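Local coordinates for protein nicotinate phosphoribosyltransferase (Vibrio cholerae, PDB 4HL7) that probably makes nicotinate ribonucleotide from nicotinate and phosphoribosyl diphosphate at the expense of ATP, the entry step from nicotinate into NAD biosynthesis, at residues Pro267-Thr272 against Val385-Asp390; Val291-Gly296 against Phe323-Asp328; Pro83-Thr88 against Thr257-Met262. All coordinates share one frame; numbering follows the deposited sequence.

Contact 1 (Pro267-Thr272 against Val385-Asp390); sequences PTDTLT and VAKISD
With CG of L271 (chi1 -59°) and CG1 of I388 (chi1 -69°) each anti to their own carbonyl carbon, the two side chains slant across one another and L271 CD2 comes within 3.8 Å of I388 CD1. L406 and F410 close round L271, and L403 packs on I388, making this the apolar end of the contact. The backbones are tied beside it: I388 N donates to T270 O at 2.8 Å in an almost straight bond (177° at the hydrogen), while S389 N reaches L271 O in a weak one at 3.0 Å. S389 also brings its CA to 2.9 Å from D269 O in a CA-H...O contact. K387 stretches its extended chain past the carbonyls of T270 and D269, and its ammonium joins D269 through a water lying 2.6 Å from D269 OD2 and 2.7 Å from K387 NZ. D269 OD2 takes a further hydrogen bond from S295 OG, and OD1 pairs with H232 NE2; histidine, serine and water all bind the one carboxylate. D390 OD1 lies 3.5 Å from T272 CA and accepts from I273 N, while T272 OG1 N-caps helix 273-279. The arrangement is that of a loop following a barrel strand, here 265-267, whose aspartate is hydrogen-bonded to H232 and probably orients it, the residue predicted to be phosphorylated by autocatalysis and unmodified in this structure.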
# COMPACT_ATOMS: atom_id res chain seq x y z
N PRO A 267 -5.99 8.76 2.49
CA PRO A 267 -7.08 7.80 2.44
C PRO A 267 -8.25 8.23 3.32
O PRO A 267 -8.06 8.92 4.32
CB PRO A 267 -6.43 6.52 3.00
CG PRO A 267 -5.52 7.10 4.05
CD PRO A 267 -4.95 8.38 3.47
N THR A 268 -9.46 7.81 2.98
CA THR A 268 -10.63 8.34 3.67
C THR A 268 -11.31 7.32 4.54
O THR A 268 -12.31 7.66 5.29
CB THR A 268 -11.67 8.88 2.62
OG1 THR A 268 -12.15 7.75 1.87
CG2 THR A 268 -11.04 9.85 1.70
N ASP A 269 -10.81 6.08 4.53
CA ASP A 269 -11.53 5.00 5.15
C ASP A 269 -10.78 4.31 6.30
O ASP A 269 -11.04 3.15 6.60
CB ASP A 269 -11.92 3.91 4.08
CG ASP A 269 -10.69 3.22 3.45
OD1 ASP A 269 -9.59 3.83 3.39
OD2 ASP A 269 -10.84 2.05 3.00
N THR A 270 -9.91 5.01 6.99
CA THR A 270 -9.36 4.42 8.20
C THR A 270 -10.49 4.17 9.18
O THR A 270 -10.56 3.15 9.88
CB THR A 270 -8.37 5.37 8.86
OG1 THR A 270 -7.30 5.70 7.95
CG2 THR A 270 -7.80 4.72 10.17
N LEU A 271 -11.43 5.12 9.21
CA LEU A 271 -12.61 5.03 10.06
C LEU A 271 -13.81 4.86 9.13
O LEU A 271 -14.05 3.73 8.66
CB LEU A 271 -12.74 6.29 10.94
CG LEU A 271 -11.48 6.45 11.82
CD1 LEU A 271 -11.48 7.78 12.53
CD2 LEU A 271 -11.44 5.34 12.90
N THR A 272 -14.56 5.94 8.84
CA THR A 272 -15.62 5.84 7.79
C THR A 272 -15.60 7.14 6.97
O THR A 272 -15.07 8.16 7.42
CB THR A 272 -17.00 5.70 8.35
OG1 THR A 272 -17.30 6.85 9.16
CG2 THR A 272 -17.15 4.34 9.17
N VAL A 385 -4.60 -0.40 18.05
CA VAL A 385 -5.09 0.59 17.06
C VAL A 385 -5.95 -0.20 16.07
O VAL A 385 -5.90 -1.43 16.04
CB VAL A 385 -3.93 1.31 16.33
CG1 VAL A 385 -3.05 2.09 17.33
CG2 VAL A 385 -3.11 0.30 15.48
N ALA A 386 -6.80 0.48 15.33
CA ALA A 386 -7.77 -0.25 14.48
C ALA A 386 -8.07 0.44 13.18
O ALA A 386 -7.95 1.64 13.08
CB ALA A 386 -9.06 -0.49 15.21
N LYS A 387 -8.45 -0.35 12.18
CA LYS A 387 -8.99 0.20 10.96
C LYS A 387 -10.41 -0.31 10.83
O LYS A 387 -10.67 -1.49 11.05
CB LYS A 387 -8.20 -0.24 9.73
CG LYS A 387 -8.74 0.34 8.45
CD LYS A 387 -7.84 -0.07 7.31
CE LYS A 387 -8.60 -0.09 6.03
NZ LYS A 387 -7.84 -0.95 5.09
N ILE A 388 -11.33 0.56 10.44
CA ILE A 388 -12.72 0.13 10.36
C ILE A 388 -13.05 -0.10 8.86
O ILE A 388 -13.33 -1.22 8.43
CB ILE A 388 -13.67 1.17 11.01
CG1 ILE A 388 -13.44 1.19 12.51
CG2 ILE A 388 -15.14 0.73 10.84
CD1 ILE A 388 -13.92 2.42 13.22
N SER A 389 -12.97 0.99 8.13
CA SER A 389 -13.18 1.19 6.66
C SER A 389 -14.66 1.35 6.27
O SER A 389 -15.58 1.29 7.11
CB SER A 389 -12.47 0.14 5.77
OG SER A 389 -13.40 -0.95 5.53
N ASP A 390 -14.90 1.53 4.97
CA ASP A 390 -16.29 1.66 4.50
C ASP A 390 -16.92 0.33 4.14
O ASP A 390 -18.11 0.28 3.71
CB ASP A 390 -16.36 2.65 3.37
CG ASP A 390 -16.26 4.10 3.87
OD1 ASP A 390 -16.95 4.48 4.89
OD2 ASP A 390 -15.54 4.86 3.17
O HOH W 1 -14.08 6.81 3.41
O HOH W 2 -9.19 0.02 2.94

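Contact 2 (Val291-Gly296 against Phe323-Asp328)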
# COMPACT_ATOMS: atom_id res chain seq x y z
N VAL A 291 -7.51 12.84 -2.42
CA VAL A 291 -7.86 11.74 -1.53
C VAL A 291 -7.79 10.41 -2.30
O VAL A 291 -7.89 10.39 -3.55
CB VAL A 291 -9.30 11.91 -0.94
CG1 VAL A 291 -9.30 13.01 0.11
CG2 VAL A 291 -10.34 12.23 -2.07
N ARG A 292 -7.73 9.32 -1.55
CA ARG A 292 -7.61 7.97 -2.16
C ARG A 292 -8.82 7.13 -1.78
O ARG A 292 -9.21 7.10 -0.60
CB ARG A 292 -6.31 7.29 -1.67
CG ARG A 292 -6.08 5.89 -2.28
CD ARG A 292 -4.72 5.29 -1.83
NE ARG A 292 -5.03 4.30 -0.81
CZ ARG A 292 -4.51 4.21 0.41
NH1 ARG A 292 -5.00 3.29 1.25
NH2 ARG A 292 -3.47 4.95 0.79
N HIS A 293 -9.35 6.40 -2.76
CA HIS A 293 -10.47 5.48 -2.51
C HIS A 293 -9.94 4.09 -2.35
O HIS A 293 -9.21 3.61 -3.22
CB HIS A 293 -11.40 5.48 -3.71
CG HIS A 293 -12.49 4.47 -3.62
ND1 HIS A 293 -12.44 3.30 -4.29
CD2 HIS A 293 -13.60 4.41 -2.79
CE1 HIS A 293 -13.49 2.55 -3.95
NE2 HIS A 293 -14.20 3.22 -3.03
N ASP A 294 -10.33 3.40 -1.27
CA ASP A 294 -9.83 2.02 -1.06
C ASP A 294 -10.87 1.01 -0.60
O ASP A 294 -10.53 -0.14 -0.40
CB ASP A 294 -8.69 2.04 -0.04
CG ASP A 294 -7.77 0.78 -0.15
OD1 ASP A 294 -7.46 0.17 0.93
OD2 ASP A 294 -7.36 0.37 -1.28
N SER A 295 -12.11 1.41 -0.36
CA SER A 295 -13.13 0.41 0.02
C SER A 295 -14.51 0.94 -0.31
O SER A 295 -14.72 2.17 -0.37
CB SER A 295 -13.06 0.10 1.50
OG SER A 295 -13.31 1.25 2.25
N GLY A 296 -15.46 0.05 -0.53
CA GLY A 296 -16.86 0.50 -0.77
C GLY A 296 -16.98 1.03 -2.18
O GLY A 296 -16.08 0.84 -3.02
N PHE A 323 -7.98 6.08 -7.21
CA PHE A 323 -8.79 4.87 -6.95
C PHE A 323 -7.81 3.68 -6.86
O PHE A 323 -6.96 3.54 -7.72
CB PHE A 323 -9.75 4.67 -8.14
CG PHE A 323 -10.78 5.71 -8.22
CD1 PHE A 323 -11.91 5.65 -7.42
CD2 PHE A 323 -10.60 6.80 -9.09
CE1 PHE A 323 -12.90 6.66 -7.49
CE2 PHE A 323 -11.60 7.81 -9.16
CZ PHE A 323 -12.72 7.73 -8.34
N SER A 324 -7.91 2.88 -5.81
CA SER A 324 -6.93 1.79 -5.58
C SER A 324 -7.55 0.47 -5.10
O SER A 324 -6.80 -0.42 -4.67
CB SER A 324 -5.88 2.25 -4.56
OG SER A 324 -6.46 2.43 -3.24
N ASP A 325 -8.87 0.32 -5.22
CA ASP A 325 -9.55 -0.86 -4.64
C ASP A 325 -9.65 -2.03 -5.61
O ASP A 325 -10.72 -2.29 -6.19
CB ASP A 325 -10.95 -0.53 -4.09
CG ASP A 325 -11.54 -1.67 -3.27
OD1 ASP A 325 -10.79 -2.58 -2.87
OD2 ASP A 325 -12.75 -1.68 -3.06
N GLY A 326 -8.56 -2.77 -5.76
CA GLY A 326 -8.54 -4.00 -6.53
C GLY A 326 -9.00 -3.81 -7.98
O GLY A 326 -9.79 -4.58 -8.50
N LEU A 327 -8.44 -2.80 -8.64
CA LEU A 327 -8.90 -2.43 -10.01
C LEU A 327 -8.39 -3.34 -11.10
O LEU A 327 -7.33 -3.93 -10.97
CB LEU A 327 -8.42 -1.01 -10.34
CG LEU A 327 -9.22 -0.05 -9.42
CD1 LEU A 327 -8.50 1.29 -9.38
CD2 LEU A 327 -10.68 0.16 -9.87
N ASP A 328 -9.09 -3.33 -12.22
CA ASP A 328 -8.60 -3.80 -13.50
C ASP A 328 -8.96 -2.70 -14.51
O ASP A 328 -9.58 -1.67 -14.13
CB ASP A 328 -9.29 -5.13 -13.90
CG ASP A 328 -10.81 -5.07 -13.78
OD1 ASP A 328 -11.36 -6.01 -13.10
OD2 ASP A 328 -11.47 -4.12 -14.36
O HOH W 3 -10.94 2.08 -6.39
O HOH W 4 -8.67 -2.30 -1.38
O HOH W 5 -14.52 -0.66 -4.85
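H293 and F323 face each other in a parallel bridge, CA atoms 4.8 Å apart, and S324 N continues the pairing with a 3.0 Å bond to H293 O. Just beyond, S324 turns its hydroxyl back onto the other segment: with chi1 at 67°, OG lies 3.0 Å from H293 O and also 3.0 Å from D294 OD2, and its single proton could serve either. R292 NE adds a weak bond to the same OG at 3.4 Å, near the guanidinium plane, while its NH2 is bound to T229 OG1. On the other face of the sheet H293 CB packs against F323 CD1 at 3.7 Å, the two rings tilted by 55° in an oblique pair. One water lies between H293 ND1 and D325 N; another donates both to D325 OD2 and to G296 O, fastening the two loops at 2.7 and 2.8 Å. Around this, P298 and W301 of helix 298-311 pack against H293 and F323, I345 of strand 344-349 touches F323, and H232 of helix 232-241 meets R292 and D294, while backbone bonds to A266 and S346 join the pair to the strands on either side.

Contact 3 (Pro83-Thr88 against Thr257-Met262)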
# COMPACT_ATOMS: atom_id res chain seq x y z
N PRO A 83 12.61 15.92 -3.16
CA PRO A 83 13.08 17.17 -2.57
C PRO A 83 12.39 17.57 -1.26
O PRO A 83 12.93 18.40 -0.51
CB PRO A 83 12.80 18.22 -3.68
CG PRO A 83 11.70 17.64 -4.46
CD PRO A 83 11.88 16.13 -4.44
N HIS A 84 11.24 16.98 -0.97
CA HIS A 84 10.57 17.23 0.32
C HIS A 84 11.08 16.43 1.49
O HIS A 84 10.68 16.68 2.61
CB HIS A 84 9.04 17.22 0.16
CG HIS A 84 8.56 18.35 -0.71
ND1 HIS A 84 8.71 19.64 -0.33
CD2 HIS A 84 8.13 18.36 -2.02
CE1 HIS A 84 8.33 20.44 -1.36
NE2 HIS A 84 7.97 19.66 -2.39
N LEU A 85 11.98 15.47 1.22
CA LEU A 85 12.76 14.82 2.28
C LEU A 85 13.86 15.76 2.85
O LEU A 85 14.57 16.40 2.11
CB LEU A 85 13.37 13.50 1.77
CG LEU A 85 12.24 12.47 1.37
CD1 LEU A 85 12.91 11.18 0.92
CD2 LEU A 85 11.27 12.21 2.49
N LYS A 86 13.95 15.85 4.17
CA LYS A 86 14.85 16.82 4.80
C LYS A 86 16.29 16.28 4.69
O LYS A 86 16.51 15.06 4.81
CB LYS A 86 14.46 17.05 6.25
CG LYS A 86 13.13 17.77 6.47
CD LYS A 86 12.77 17.67 7.94
CE LYS A 86 11.75 18.73 8.40
NZ LYS A 86 10.51 18.65 7.62
N ALA A 87 17.25 17.15 4.37
CA ALA A 87 18.68 16.76 4.35
C ALA A 87 19.14 16.02 5.65
O ALA A 87 19.96 15.08 5.58
CB ALA A 87 19.54 17.99 4.11
N THR A 88 18.69 16.48 6.81
CA THR A 88 19.03 15.84 8.09
C THR A 88 18.51 14.41 8.14
O THR A 88 19.23 13.49 8.60
CB THR A 88 18.52 16.59 9.35
OG1 THR A 88 17.12 16.88 9.23
CG2 THR A 88 19.35 17.91 9.55
N THR A 257 2.77 19.31 8.44
CA THR A 257 3.88 19.99 9.18
C THR A 257 5.17 19.17 9.19
O THR A 257 6.20 19.64 9.68
CB THR A 257 3.46 20.37 10.59
OG1 THR A 257 2.93 19.26 11.25
CG2 THR A 257 2.36 21.46 10.53
N ALA A 258 5.08 17.95 8.65
CA ALA A 258 6.26 17.06 8.49
C ALA A 258 7.12 17.43 7.29
O ALA A 258 8.28 17.07 7.25
CB ALA A 258 5.79 15.62 8.38
N PHE A 259 6.54 18.13 6.31
CA PHE A 259 7.22 18.40 5.00
C PHE A 259 6.85 19.79 4.52
O PHE A 259 5.71 20.23 4.78
CB PHE A 259 6.73 17.44 3.90
CG PHE A 259 6.75 15.94 4.28
CD1 PHE A 259 7.88 15.15 4.04
CD2 PHE A 259 5.59 15.31 4.77
CE1 PHE A 259 7.85 13.77 4.35
CE2 PHE A 259 5.55 13.93 5.06
CZ PHE A 259 6.71 13.16 4.88
N ASP A 260 7.74 20.47 3.76
CA ASP A 260 7.31 21.76 3.12
C ASP A 260 6.15 21.60 2.12
O ASP A 260 5.21 22.39 2.11
CB ASP A 260 8.47 22.41 2.36
CG ASP A 260 9.55 22.91 3.27
OD1 ASP A 260 9.25 23.05 4.45
OD2 ASP A 260 10.69 23.20 2.79
N GLY A 261 6.26 20.59 1.24
CA GLY A 261 5.38 20.49 0.09
C GLY A 261 5.20 19.08 -0.44
O GLY A 261 4.83 18.94 -1.60
N MSE A 262 5.45 18.06 0.40
CA MSE A 262 5.25 16.64 -0.01
C MSE A 262 3.84 16.46 -0.55
O MSE A 262 2.87 16.96 0.03
CB MSE A 262 5.51 15.71 1.19
CG MSE A 262 5.20 14.20 1.06
SE MSE A 262 6.49 13.54 -0.29
CE MSE A 262 8.25 13.56 0.72
O HOH W 6 11.42 21.11 0.74
O HOH W 7 10.23 19.14 3.50
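The two backbones come together where H84, in the loop leading to helix 87-93, passes M262 in the loop after helix 247-258, their CA atoms 5.4 Å apart; K86 occupies the N-cap position of helix 87-93. H84 lays its imidazole flat against the G261-M262 peptide. G261 C sits 3.3 Å above the ring plane over its centre, M262 N lies over the same face nearer the rim, and G261 CA makes a CH-pi contact 3.5 Å from the centroid. Past the CB end of H84, M262, present as selenomethionine, bends at chi2 and chi3, which carries its CE to 3.8 Å from both H84 CB and L85 CD2. Its CG rests over a face of the F259 ring. That ring presents its edge to the other segment: H84 O lies in its plane, 3.5 Å from F259 CD1, and L85 CD2 meets the ring edge too, the L85 and F259 side chains lying side by side. The polar link comes from K86, whose chain bends at its last torsion (chi4 57°) and places NZ 2.8 Å from A258 O, well above the carbonyl plane at 50° rather than on a lone pair. A water bridges the backbones as well, donating to H84 O at 2.7 Å and accepting from D260 N. Q28 of helix 21-33 serves both sides, binding K86 N and H84 O and, weakly, A258 O. Partly buried, the contact is packing between the N-terminal domain and the barrel region, two loops joined by an imidazole lying over a peptide group, a small apolar cluster and a lysine-to-carbonyl bond.

In the fold
Contacts 1 and 2 form one connected region, their centres 13 Å apart, and along the chain contact 2 is nested inside the loop that contact 1 closes. S295 joins them: its OG lies 2.7 Å from D269 OD2 and 3.2 Å from D390 N, both probable hydrogen bonds. Both also border H232, the predicted phosphohistidine, and a bound sulfate, probably from the crystallisation liquor, lies about 5 Å from the S324 side chain, consistent with an anion pocket beside contact 2. Contact 3 stands apart, its centre about 26 Å from that of contact 1 and 27 Å from that of contact 2; its nearest atoms are about 12 and 11 Å from theirs, and it touches neither.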